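Local coordinates for protein R.Pab1 family restriction endonuclease (Campylobacter coli, PDB 7CFA) that acts as a restriction DNA glycosylase of the R.PabI family, probably cutting DNA by first excising a base within its recognition sequence, at residues S138-V143 / I155-K160; L142-N147 / F211-K216; G19-K24 / V49-G54; N149-E154 / L170-P175. The protein carries 2 engineered substitutions. All blocks are in the same frame, centred on the assembly; numbering follows the deposited sequence.

Contact 1 of 4, residues S138-V143 / I155-K160; sequences SYPLLV and IIIKEK
Leu142 and Ile155 face each other as an antiparallel hydrogen-bonded pair and mark the tight end of this two-stranded ladder. Ile155 N reaches Leu142 O at 2.7 Å, and the return bond from Leu142 N to Ile155 O is 3.1 Å. The apolar side chains sort onto two faces. On one, the Pro140 ring crosses the branched Ile157 almost perpendicularly, with Pro140 CG 3.7 Å from Ile157 CB, beside the pair Leu142 and Ile155. Helix 111-114 covers both isoleucines there. On the other face, Ile156 swings CD1 back to within 3.9 Å of Leu141 CB. Further along, the backbone grip slackens: Ile157 N to Pro140 O, at 3.3 Å, is a weak bond.

Beyond it, toward partly exposed ground, side chains take over from backbone. The Lys158 chain bends at chi2 (-67°) and brings NZ over the Tyr139 ring, 3.9 Å from its centroid and only 8° off the ring normal, a cation-pi contact. Glu159 comes instead at the ring's edge, its carboxylate turned 80° to the ring; Tyr139 OH donates to the syn side of Glu159 OE2 at 2.6 Å. The other edge of strand 138-143 pairs with a strand of the second subunit, so the sheet continues through the dimer. One tyrosine thus offers its pi face to an ammonium group and its hydroxyl to a carboxylate, which implies that opposite charges probably steady the ring where the hydrophobic packing gives out.

Contact 2 of 4, residues L142-N147 / F211-K216; sequences LVYQFN and FLEMLK
Tyr144 OH donates to Glu213 OE1 at 2.7 Å, the polar bond that ties the end of strand 130-145 to helix 208-219. The hydroxyl arrives from well above the carboxylate plane, 59° out of it, while OE1 itself lies in the plane of the tyrosine ring. Ring and carboxylate are accordingly turned steeply against each other, by 75°. Tyr144 can span the distance because its CG stands anti to the backbone N (chi1 -179°).

Phe146 packs next to this bond. Its CD2 lies 3.5 Å from Glu213 OE1, and its edge slides past the glutamate stem, with Phe146 CE2 3.8 Å from Glu213 CB. One face of the same ring receives Tyr144 CD2, so the two aromatic side chains of the strand end brace each other as well as the helix. At the far rim, Phe146 CZ meets Met214 CB at 4.2 Å. Met214 goes on to pack against Ile53, and Phe146 against Phe151, which carries the contact into the apolar interior. Toward solvent, Asn147 makes only a loose approach to the carboxylate.

Such a helix, laid against the face of an antiparallel sheet and tied by a tyrosine-glutamate hydrogen bond at its partly exposed margin, is alpha-on-beta packing, here in a fold consistent with the curved, half-pipe sheet of the R.PabI family.

Contact 3 of 4, residues G19-K24 / V49-G54; sequences GKIRIK and VEWQIG
Arg22 grips Glu50 side-on, the two forming a hydrogen-bonded pair of the antiparallel ladder between strands 21-27 and 47-51, and Lys24 completes a salt-bridge network. Two of the guanidinium nitrogens converge on one oxygen: Arg22 NH2 lies 2.6 Å from Glu50 OE1, and NE 2.9 Å from that same OE1. The oxygen sits close to the guanidinium plane, with NH2 on its syn side. Glu50 OE2 takes a longer bond, 3.2 Å, from Lys24 NZ, which approaches on the anti side; the lysine's stronger partner is Glu154. The buried glutamate carboxylate therefore has a cationic group at each oxygen.

Beneath the side chains, Arg22 and Glu50 exchange two backbone bonds, and Gln52 N returns to Lys20 O. Where strand 47-51 ends, Gln52 centres an inverse gamma turn, and the bent Lys20 chain delivers NZ to Gln52 O at 2.7 Å; that ammonium also has Glu78 as a salt-bridge partner.

The opposite face is apolar. Ile23 CD1 touches Val49 CG2 at 3.8 Å, and Val49 CG1 meets Ile21 CG2. With CG1 anti to the carbonyl carbon (chi1 -54°), Ile21 carries its terminal methyl over the indole in a CH-pi contact, CD1 standing 3.6 Å from the centroid of the five-membered ring of Trp51.

Contact 4 of 4, residues N149-E154 / L170-P175; sequences NEFLSE and LYFCFP
Glu154 stands beside Tyr171 in an antiparallel hydrogen-bonded pair, and its side chain can be traced outward atom by atom. CB rests 3.8 Å from Leu142 O of the next strand. CG, held between the backbone N and carbonyl carbon (chi1 48°), turns to Tyr171 CB at 3.8 Å. The chain then runs extended past Cys173, whose SG approaches the carboxylate: Glu154 OE2 is 3.5 Å from Cys173 SG. The same OE2 finds its principal partner beyond the hairpin, in the salt bridge to Lys24.

Four backbone bonds close the ladder, two between Glu154 and Tyr171 and two between Leu152 and Cys173; the shorter of the latter, Cys173 N to Leu152 O, measures 2.8 Å. Leu152 leans its CD1 on Cys173 CB on the Glu154 face.

The face of Ser153 and Phe172 is largely aromatic. The Phe151 ring meets Phe172 rim to rim, planes 12° apart and neither lying over the other, with Phe151 CD2 3.4 Å from Phe172 CZ. Phe174 meets Phe151 obliquely, at 46° between planes, and its CB comes within 3.5 Å of Phe151 CD2. Leu201 touches all three rings, while helix 208-219 packs on Phe151 and Phe172. At the end of the hairpin away from its turn, Glu150 OE1 crosses to Pro175 CG, 3.3 Å away.

With a mixed face that holds Glu154 and a face rich in phenylalanine, this is an antiparallel beta hairpin, strands 152-159 and 166-175, in the middle of an extended antiparallel sheet, whose aromatic cluster, through Phe151 and Phe172, meets helix 208-219.

Contacts 1, 4 and 3 are pairings in one antiparallel sheet; 1 and 4 share strand 152-159, and the pairing of 166-175 with 47-51 separates 4 from 3. Contact 2 sets a helix against this sheet. Contact 4 lies centrally, its centre about 8 Å from that of contact 2 and about 10 Å from that of contact 3; the centre of contact 1 is about 16 to 17 Å from the others, on the side that joins the second subunit. Tyr144 N probably bonds to Ser153 O at 2.8 Å, linking contacts 2 and 4. Contacts 3 and 4 share the charge cluster in which Lys24 NZ lies 2.6 Å from Glu154 OE2. Met214 of contact 2 touches Ile53 of contact 3 and Phe172 of contact 4.

Contact 1 of 4, residues S138-V143 / I155-K160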
# COMPACT_ATOMS: atom_id res chain seq x y z
N SER A 138 8.94 4.28 -8.26
CA SER A 138 8.55 3.17 -9.12
C SER A 138 8.75 1.85 -8.40
O SER A 138 9.85 1.55 -7.93
CB SER A 138 9.34 3.20 -10.43
OG SER A 138 9.08 4.38 -11.15
N TYR A 139 7.68 1.06 -8.32
CA TYR A 139 7.71 -0.23 -7.66
C TYR A 139 7.61 -1.34 -8.70
O TYR A 139 6.68 -1.34 -9.51
CB TYR A 139 6.55 -0.36 -6.67
CG TYR A 139 6.59 0.66 -5.55
CD1 TYR A 139 6.05 1.93 -5.73
CD2 TYR A 139 7.16 0.35 -4.33
CE1 TYR A 139 6.08 2.86 -4.71
CE2 TYR A 139 7.20 1.28 -3.30
CZ TYR A 139 6.66 2.53 -3.50
OH TYR A 139 6.69 3.46 -2.48
N PRO A 140 8.55 -2.28 -8.71
CA PRO A 140 8.47 -3.38 -9.66
C PRO A 140 7.49 -4.45 -9.19
O PRO A 140 7.23 -4.61 -7.99
CB PRO A 140 9.90 -3.92 -9.69
CG PRO A 140 10.40 -3.66 -8.31
CD PRO A 140 9.76 -2.36 -7.87
N LEU A 141 6.95 -5.17 -10.15
CA LEU A 141 6.17 -6.36 -9.86
C LEU A 141 6.57 -7.45 -10.84
O LEU A 141 6.78 -7.18 -12.03
CB LEU A 141 4.66 -6.09 -9.91
CG LEU A 141 4.01 -5.62 -11.21
CD1 LEU A 141 3.46 -6.80 -12.00
CD2 LEU A 141 2.91 -4.61 -10.91
N LEU A 142 6.69 -8.67 -10.34
CA LEU A 142 7.03 -9.83 -11.15
C LEU A 142 5.80 -10.71 -11.28
O LEU A 142 5.11 -10.98 -10.29
CB LEU A 142 8.18 -10.62 -10.52
CG LEU A 142 9.53 -9.90 -10.44
CD1 LEU A 142 10.57 -10.79 -9.78
CD2 LEU A 142 10.00 -9.47 -11.83
N VAL A 143 5.52 -11.15 -12.51
CA VAL A 143 4.42 -12.06 -12.80
C VAL A 143 5.00 -13.35 -13.34
O VAL A 143 5.80 -13.33 -14.29
CB VAL A 143 3.42 -11.44 -13.79
CG1 VAL A 143 2.41 -12.48 -14.24
CG2 VAL A 143 2.71 -10.25 -13.16
N ILE A 155 4.34 -11.03 -7.67
CA ILE A 155 5.14 -10.62 -6.52
C ILE A 155 5.21 -9.10 -6.51
O ILE A 155 5.76 -8.49 -7.43
CB ILE A 155 6.54 -11.25 -6.56
CG1 ILE A 155 6.43 -12.77 -6.57
CG2 ILE A 155 7.37 -10.77 -5.38
CD1 ILE A 155 7.75 -13.48 -6.74
N ILE A 156 4.65 -8.50 -5.47
CA ILE A 156 4.69 -7.05 -5.29
C ILE A 156 5.89 -6.70 -4.42
O ILE A 156 6.08 -7.29 -3.35
CB ILE A 156 3.38 -6.54 -4.66
CG1 ILE A 156 2.18 -6.96 -5.50
CG2 ILE A 156 3.42 -5.03 -4.50
CD1 ILE A 156 2.23 -6.46 -6.93
N ILE A 157 6.70 -5.75 -4.89
CA ILE A 157 7.91 -5.34 -4.19
C ILE A 157 7.63 -4.02 -3.48
O ILE A 157 7.29 -3.02 -4.13
CB ILE A 157 9.09 -5.21 -5.17
CG1 ILE A 157 9.32 -6.52 -5.92
CG2 ILE A 157 10.35 -4.80 -4.42
CD1 ILE A 157 9.65 -7.69 -5.03
N LYS A 158 7.78 -4.01 -2.16
CA LYS A 158 7.61 -2.82 -1.35
C LYS A 158 8.82 -2.64 -0.45
O LYS A 158 9.68 -3.51 -0.35
CB LYS A 158 6.32 -2.89 -0.51
CG LYS A 158 5.03 -2.86 -1.32
CD LYS A 158 4.84 -1.51 -2.01
CE LYS A 158 3.53 -1.49 -2.79
NZ LYS A 158 3.29 -0.17 -3.45
N GLU A 159 8.88 -1.48 0.22
CA GLU A 159 9.99 -1.20 1.12
C GLU A 159 9.88 -2.04 2.38
O GLU A 159 8.78 -2.32 2.87
CB GLU A 159 10.01 0.28 1.50
CG GLU A 159 10.04 1.26 0.33
CD GLU A 159 8.66 1.67 -0.12
OE1 GLU A 159 7.68 0.98 0.25
OE2 GLU A 159 8.54 2.68 -0.84
N LYS A 160 11.03 -2.45 2.91
CA LYS A 160 11.05 -3.13 4.20
C LYS A 160 10.68 -2.15 5.30
O LYS A 160 11.22 -1.04 5.37
CB LYS A 160 12.43 -3.73 4.47
CG LYS A 160 12.76 -4.96 3.65
CD LYS A 160 14.04 -5.60 4.17
CE LYS A 160 14.43 -6.81 3.34
NZ LYS A 160 13.36 -7.85 3.33

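Contact 2 of 4, residues L142-N147 / F211-K216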
# COMPACT_ATOMS: atom_id res chain seq x y z
N LEU A 142 6.69 -8.67 -10.34
CA LEU A 142 7.03 -9.83 -11.15
C LEU A 142 5.80 -10.71 -11.28
O LEU A 142 5.11 -10.98 -10.29
CB LEU A 142 8.18 -10.62 -10.52
CG LEU A 142 9.53 -9.90 -10.44
CD1 LEU A 142 10.57 -10.79 -9.78
CD2 LEU A 142 10.00 -9.47 -11.83
N VAL A 143 5.52 -11.15 -12.51
CA VAL A 143 4.42 -12.06 -12.80
C VAL A 143 5.00 -13.35 -13.34
O VAL A 143 5.80 -13.33 -14.29
CB VAL A 143 3.42 -11.44 -13.79
CG1 VAL A 143 2.41 -12.48 -14.24
CG2 VAL A 143 2.71 -10.25 -13.16
N TYR A 144 4.61 -14.47 -12.75
CA TYR A 144 4.98 -15.79 -13.24
C TYR A 144 3.74 -16.47 -13.80
O TYR A 144 2.75 -16.64 -13.09
CB TYR A 144 5.62 -16.64 -12.15
CG TYR A 144 6.04 -18.01 -12.65
CD1 TYR A 144 7.22 -18.17 -13.36
CD2 TYR A 144 5.26 -19.13 -12.42
CE1 TYR A 144 7.61 -19.41 -13.83
CE2 TYR A 144 5.64 -20.37 -12.88
CZ TYR A 144 6.82 -20.51 -13.58
OH TYR A 144 7.20 -21.75 -14.04
N GLN A 145 3.80 -16.85 -15.07
CA GLN A 145 2.70 -17.55 -15.73
C GLN A 145 2.98 -19.04 -15.67
O GLN A 145 3.93 -19.53 -16.30
CB GLN A 145 2.55 -17.07 -17.18
CG GLN A 145 1.48 -17.81 -17.96
CD GLN A 145 0.09 -17.59 -17.38
OE1 GLN A 145 -0.55 -18.53 -16.93
NE2 GLN A 145 -0.37 -16.35 -17.41
N PHE A 146 2.17 -19.76 -14.90
CA PHE A 146 2.31 -21.21 -14.83
C PHE A 146 1.93 -21.84 -16.17
O PHE A 146 1.29 -21.21 -17.02
CB PHE A 146 1.45 -21.78 -13.70
CG PHE A 146 1.86 -21.31 -12.33
CD1 PHE A 146 1.25 -20.21 -11.75
CD2 PHE A 146 2.84 -21.98 -11.62
CE1 PHE A 146 1.62 -19.77 -10.49
CE2 PHE A 146 3.22 -21.55 -10.36
CZ PHE A 146 2.61 -20.45 -9.79
N ASN A 147 2.35 -23.09 -16.36
CA ASN A 147 2.04 -23.78 -17.61
C ASN A 147 0.54 -23.84 -17.87
O ASN A 147 0.11 -23.79 -19.02
CB ASN A 147 2.65 -25.19 -17.60
CG ASN A 147 4.16 -25.16 -17.71
OD1 ASN A 147 4.74 -24.29 -18.36
ND2 ASN A 147 4.82 -26.12 -17.05
N PHE A 211 1.69 -25.81 -7.55
CA PHE A 211 2.07 -25.50 -6.18
C PHE A 211 3.53 -25.84 -5.91
O PHE A 211 4.17 -25.18 -5.08
CB PHE A 211 1.13 -26.23 -5.21
CG PHE A 211 -0.31 -25.83 -5.37
CD1 PHE A 211 -1.12 -26.47 -6.31
CD2 PHE A 211 -0.86 -24.80 -4.62
CE1 PHE A 211 -2.44 -26.09 -6.48
CE2 PHE A 211 -2.18 -24.43 -4.78
CZ PHE A 211 -2.97 -25.07 -5.71
N LEU A 212 4.08 -26.83 -6.62
CA LEU A 212 5.51 -27.11 -6.50
C LEU A 212 6.35 -25.99 -7.08
O LEU A 212 7.36 -25.59 -6.50
CB LEU A 212 5.85 -28.44 -7.18
CG LEU A 212 5.45 -29.71 -6.43
CD1 LEU A 212 5.71 -30.93 -7.29
CD2 LEU A 212 6.21 -29.81 -5.12
N GLU A 213 5.95 -25.46 -8.25
CA GLU A 213 6.66 -24.32 -8.82
C GLU A 213 6.52 -23.08 -7.95
O GLU A 213 7.42 -22.24 -7.92
CB GLU A 213 6.15 -24.04 -10.23
CG GLU A 213 6.50 -25.12 -11.24
CD GLU A 213 6.12 -24.75 -12.66
OE1 GLU A 213 5.62 -23.63 -12.88
OE2 GLU A 213 6.33 -25.59 -13.57
N MET A 214 5.40 -22.95 -7.23
CA MET A 214 5.22 -21.81 -6.35
C MET A 214 6.12 -21.92 -5.13
O MET A 214 6.64 -20.90 -4.64
CB MET A 214 3.75 -21.70 -5.92
CG MET A 214 3.36 -20.33 -5.40
SD MET A 214 1.67 -20.34 -4.78
CE MET A 214 0.87 -21.33 -6.04
N LEU A 215 6.32 -23.13 -4.62
CA LEU A 215 7.27 -23.33 -3.53
C LEU A 215 8.67 -22.93 -3.97
O LEU A 215 9.41 -22.29 -3.21
CB LEU A 215 7.25 -24.79 -3.07
CG LEU A 215 8.03 -25.09 -1.79
CD1 LEU A 215 7.36 -24.43 -0.60
CD2 LEU A 215 8.19 -26.58 -1.58
N LYS A 216 9.06 -23.30 -5.20
CA LYS A 216 10.37 -22.93 -5.71
C LYS A 216 10.52 -21.42 -5.82
O LYS A 216 11.61 -20.88 -5.57
CB LYS A 216 10.62 -23.60 -7.06
CG LYS A 216 12.02 -23.40 -7.60
CD LYS A 216 12.26 -24.20 -8.88
CE LYS A 216 11.39 -23.70 -10.02
NZ LYS A 216 11.71 -24.40 -11.30

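Contact 3 of 4, residues G19-K24 / V49-G54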
# COMPACT_ATOMS: atom_id res chain seq x y z
N GLY A 19 -8.75 -9.30 4.19
CA GLY A 19 -8.22 -10.62 4.40
C GLY A 19 -7.28 -11.06 3.29
O GLY A 19 -6.92 -10.27 2.41
N LYS A 20 -6.89 -12.34 3.33
CA LYS A 20 -5.95 -12.90 2.37
C LYS A 20 -6.58 -13.17 1.01
O LYS A 20 -5.85 -13.32 0.03
CB LYS A 20 -5.36 -14.19 2.93
CG LYS A 20 -4.50 -14.00 4.17
CD LYS A 20 -4.43 -15.28 5.00
CE LYS A 20 -3.86 -16.44 4.20
NZ LYS A 20 -2.42 -16.24 3.86
N ILE A 21 -7.91 -13.26 0.94
CA ILE A 21 -8.62 -13.54 -0.31
C ILE A 21 -9.32 -12.27 -0.76
O ILE A 21 -10.09 -11.67 0.00
CB ILE A 21 -9.63 -14.69 -0.14
CG1 ILE A 21 -8.96 -15.93 0.44
CG2 ILE A 21 -10.28 -15.00 -1.48
CD1 ILE A 21 -7.98 -16.58 -0.51
N ARG A 22 -9.06 -11.87 -2.00
CA ARG A 22 -9.74 -10.73 -2.60
C ARG A 22 -10.17 -11.08 -4.02
O ARG A 22 -9.54 -11.91 -4.68
CB ARG A 22 -8.84 -9.47 -2.61
CG ARG A 22 -8.45 -8.98 -1.23
CD ARG A 22 -7.78 -7.61 -1.28
NE ARG A 22 -6.53 -7.63 -2.03
CZ ARG A 22 -5.68 -6.60 -2.10
NH1 ARG A 22 -5.95 -5.48 -1.45
NH2 ARG A 22 -4.56 -6.71 -2.81
N ILE A 23 -11.25 -10.46 -4.47
CA ILE A 23 -11.79 -10.66 -5.80
C ILE A 23 -11.55 -9.40 -6.61
O ILE A 23 -11.92 -8.30 -6.18
CB ILE A 23 -13.29 -11.02 -5.76
CG1 ILE A 23 -13.53 -12.22 -4.85
CG2 ILE A 23 -13.80 -11.31 -7.17
CD1 ILE A 23 -12.83 -13.48 -5.30
N LYS A 24 -10.95 -9.55 -7.79
CA LYS A 24 -10.64 -8.44 -8.67
C LYS A 24 -11.08 -8.79 -10.09
O LYS A 24 -11.42 -9.93 -10.40
CB LYS A 24 -9.15 -8.08 -8.64
CG LYS A 24 -8.24 -9.21 -9.08
CD LYS A 24 -6.77 -8.81 -9.00
CE LYS A 24 -5.86 -9.95 -9.42
NZ LYS A 24 -4.42 -9.59 -9.29
N VAL A 49 -9.55 -14.52 -8.51
CA VAL A 49 -9.31 -14.62 -7.08
C VAL A 49 -7.87 -14.20 -6.81
O VAL A 49 -6.95 -14.67 -7.49
CB VAL A 49 -9.56 -16.05 -6.58
CG1 VAL A 49 -9.21 -16.18 -5.10
CG2 VAL A 49 -11.01 -16.45 -6.82
N GLU A 50 -7.67 -13.32 -5.84
CA GLU A 50 -6.34 -12.92 -5.40
C GLU A 50 -6.10 -13.50 -4.02
O GLU A 50 -6.81 -13.17 -3.07
CB GLU A 50 -6.20 -11.40 -5.38
CG GLU A 50 -4.75 -10.94 -5.32
CD GLU A 50 -4.62 -9.43 -5.21
OE1 GLU A 50 -5.01 -8.88 -4.16
OE2 GLU A 50 -4.13 -8.80 -6.17
N TRP A 51 -5.10 -14.37 -3.92
CA TRP A 51 -4.83 -15.14 -2.70
C TRP A 51 -3.39 -14.87 -2.26
O TRP A 51 -2.44 -15.38 -2.87
CB TRP A 51 -5.07 -16.63 -2.94
CG TRP A 51 -4.90 -17.53 -1.75
CD1 TRP A 51 -4.63 -17.16 -0.46
CD2 TRP A 51 -4.98 -18.96 -1.75
NE1 TRP A 51 -4.55 -18.27 0.34
CE2 TRP A 51 -4.75 -19.39 -0.42
CE3 TRP A 51 -5.22 -19.92 -2.74
CZ2 TRP A 51 -4.76 -20.74 -0.07
CZ3 TRP A 51 -5.22 -21.26 -2.38
CH2 TRP A 51 -5.00 -21.65 -1.05
N GLN A 52 -3.23 -14.08 -1.20
CA GLN A 52 -1.92 -13.85 -0.59
C GLN A 52 -1.57 -15.07 0.24
O GLN A 52 -1.76 -15.12 1.46
CB GLN A 52 -1.91 -12.57 0.24
CG GLN A 52 -0.53 -12.20 0.76
CD GLN A 52 -0.53 -10.92 1.58
OE1 GLN A 52 -1.58 -10.35 1.87
NE2 GLN A 52 0.66 -10.47 1.96
N ILE A 53 -1.05 -16.09 -0.44
CA ILE A 53 -0.87 -17.41 0.15
C ILE A 53 0.46 -17.47 0.89
O ILE A 53 1.46 -16.86 0.47
CB ILE A 53 -0.97 -18.49 -0.94
CG1 ILE A 53 -0.92 -19.89 -0.33
CG2 ILE A 53 0.14 -18.31 -1.97
CD1 ILE A 53 -1.11 -20.99 -1.34
N GLY A 54 0.48 -18.20 2.00
CA GLY A 54 1.69 -18.45 2.75
C GLY A 54 2.12 -19.91 2.66
O GLY A 54 1.45 -20.76 2.07

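Contact 4 of 4, residues N149-E154 / L170-P175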
# COMPACT_ATOMS: atom_id res chain seq x y z
N ASN A 149 -2.46 -21.88 -18.25
CA ASN A 149 -2.65 -20.46 -18.53
C ASN A 149 -3.72 -19.81 -17.67
O ASN A 149 -3.90 -18.59 -17.75
CB ASN A 149 -2.99 -20.27 -20.01
CG ASN A 149 -1.80 -20.52 -20.92
OD1 ASN A 149 -0.66 -20.30 -20.54
ND2 ASN A 149 -2.08 -20.99 -22.14
N GLU A 150 -4.43 -20.58 -16.84
CA GLU A 150 -5.42 -19.99 -15.94
C GLU A 150 -4.79 -19.46 -14.66
O GLU A 150 -5.31 -18.52 -14.06
CB GLU A 150 -6.50 -21.02 -15.62
CG GLU A 150 -7.18 -21.62 -16.84
CD GLU A 150 -8.16 -20.68 -17.50
OE1 GLU A 150 -9.01 -20.10 -16.79
OE2 GLU A 150 -8.09 -20.52 -18.74
N PHE A 151 -3.67 -20.04 -14.23
CA PHE A 151 -3.05 -19.71 -12.96
C PHE A 151 -1.84 -18.81 -13.17
O PHE A 151 -1.08 -18.98 -14.13
CB PHE A 151 -2.62 -20.97 -12.21
CG PHE A 151 -3.77 -21.83 -11.77
CD1 PHE A 151 -4.26 -22.84 -12.58
CD2 PHE A 151 -4.36 -21.63 -10.53
CE1 PHE A 151 -5.32 -23.63 -12.17
CE2 PHE A 151 -5.41 -22.42 -10.11
CZ PHE A 151 -5.89 -23.42 -10.93
N LEU A 152 -1.66 -17.85 -12.26
CA LEU A 152 -0.48 -17.00 -12.25
C LEU A 152 -0.21 -16.58 -10.81
O LEU A 152 -1.10 -16.61 -9.96
CB LEU A 152 -0.64 -15.77 -13.15
CG LEU A 152 -1.63 -14.67 -12.77
CD1 LEU A 152 -1.00 -13.60 -11.87
CD2 LEU A 152 -2.22 -14.02 -14.02
N SER A 153 1.03 -16.17 -10.56
CA SER A 153 1.41 -15.57 -9.30
C SER A 153 2.11 -14.25 -9.58
O SER A 153 2.86 -14.13 -10.54
CB SER A 153 2.31 -16.49 -8.47
OG SER A 153 3.55 -16.72 -9.13
N GLU A 154 1.84 -13.26 -8.73
CA GLU A 154 2.45 -11.95 -8.86
C GLU A 154 3.13 -11.56 -7.56
O GLU A 154 2.57 -11.76 -6.47
CB GLU A 154 1.43 -10.88 -9.27
CG GLU A 154 0.14 -10.89 -8.47
CD GLU A 154 -0.87 -9.91 -9.01
OE1 GLU A 154 -0.57 -9.24 -10.03
OE2 GLU A 154 -1.98 -9.80 -8.44
N LEU A 170 3.87 -12.34 -2.31
CA LEU A 170 3.42 -13.21 -3.38
C LEU A 170 1.90 -13.36 -3.31
O LEU A 170 1.34 -13.61 -2.24
CB LEU A 170 4.10 -14.58 -3.29
CG LEU A 170 3.94 -15.55 -4.46
CD1 LEU A 170 5.19 -16.40 -4.61
CD2 LEU A 170 2.72 -16.45 -4.27
N TYR A 171 1.25 -13.21 -4.46
CA TYR A 171 -0.19 -13.38 -4.58
C TYR A 171 -0.47 -14.47 -5.60
O TYR A 171 0.13 -14.49 -6.68
CB TYR A 171 -0.87 -12.07 -4.99
CG TYR A 171 -0.77 -10.99 -3.95
CD1 TYR A 171 0.33 -10.15 -3.90
CD2 TYR A 171 -1.78 -10.80 -3.01
CE1 TYR A 171 0.43 -9.15 -2.94
CE2 TYR A 171 -1.69 -9.81 -2.05
CZ TYR A 171 -0.58 -8.99 -2.02
OH TYR A 171 -0.48 -8.00 -1.07
N PHE A 172 -1.36 -15.39 -5.25
CA PHE A 172 -1.75 -16.49 -6.12
C PHE A 172 -3.10 -16.16 -6.74
O PHE A 172 -4.07 -15.91 -6.02
CB PHE A 172 -1.81 -17.80 -5.32
CG PHE A 172 -2.11 -19.01 -6.15
CD1 PHE A 172 -1.52 -19.19 -7.39
CD2 PHE A 172 -2.97 -19.99 -5.67
CE1 PHE A 172 -1.80 -20.32 -8.14
CE2 PHE A 172 -3.25 -21.11 -6.41
CZ PHE A 172 -2.66 -21.28 -7.65
N CYS A 173 -3.16 -16.16 -8.07
CA CYS A 173 -4.34 -15.67 -8.79
C CYS A 173 -4.84 -16.70 -9.79
O CYS A 173 -4.05 -17.44 -10.40
CB CYS A 173 -4.03 -14.36 -9.51
SG CYS A 173 -3.37 -13.06 -8.44
N PHE A 174 -6.15 -16.73 -9.96
CA PHE A 174 -6.82 -17.64 -10.89
C PHE A 174 -8.27 -17.18 -11.05
O PHE A 174 -8.82 -16.53 -10.14
CB PHE A 174 -6.76 -19.09 -10.40
CG PHE A 174 -7.22 -19.27 -8.99
CD1 PHE A 174 -8.56 -19.49 -8.70
CD2 PHE A 174 -6.31 -19.23 -7.94
CE1 PHE A 174 -8.98 -19.66 -7.39
CE2 PHE A 174 -6.73 -19.40 -6.64
CZ PHE A 174 -8.06 -19.61 -6.36
N PRO A 175 -8.91 -17.50 -12.17
CA PRO A 175 -10.28 -17.04 -12.41
C PRO A 175 -11.27 -17.62 -11.40
O PRO A 175 -11.11 -18.74 -10.91
CB PRO A 175 -10.59 -17.54 -13.83
CG PRO A 175 -9.25 -17.75 -14.46
CD PRO A 175 -8.36 -18.20 -13.35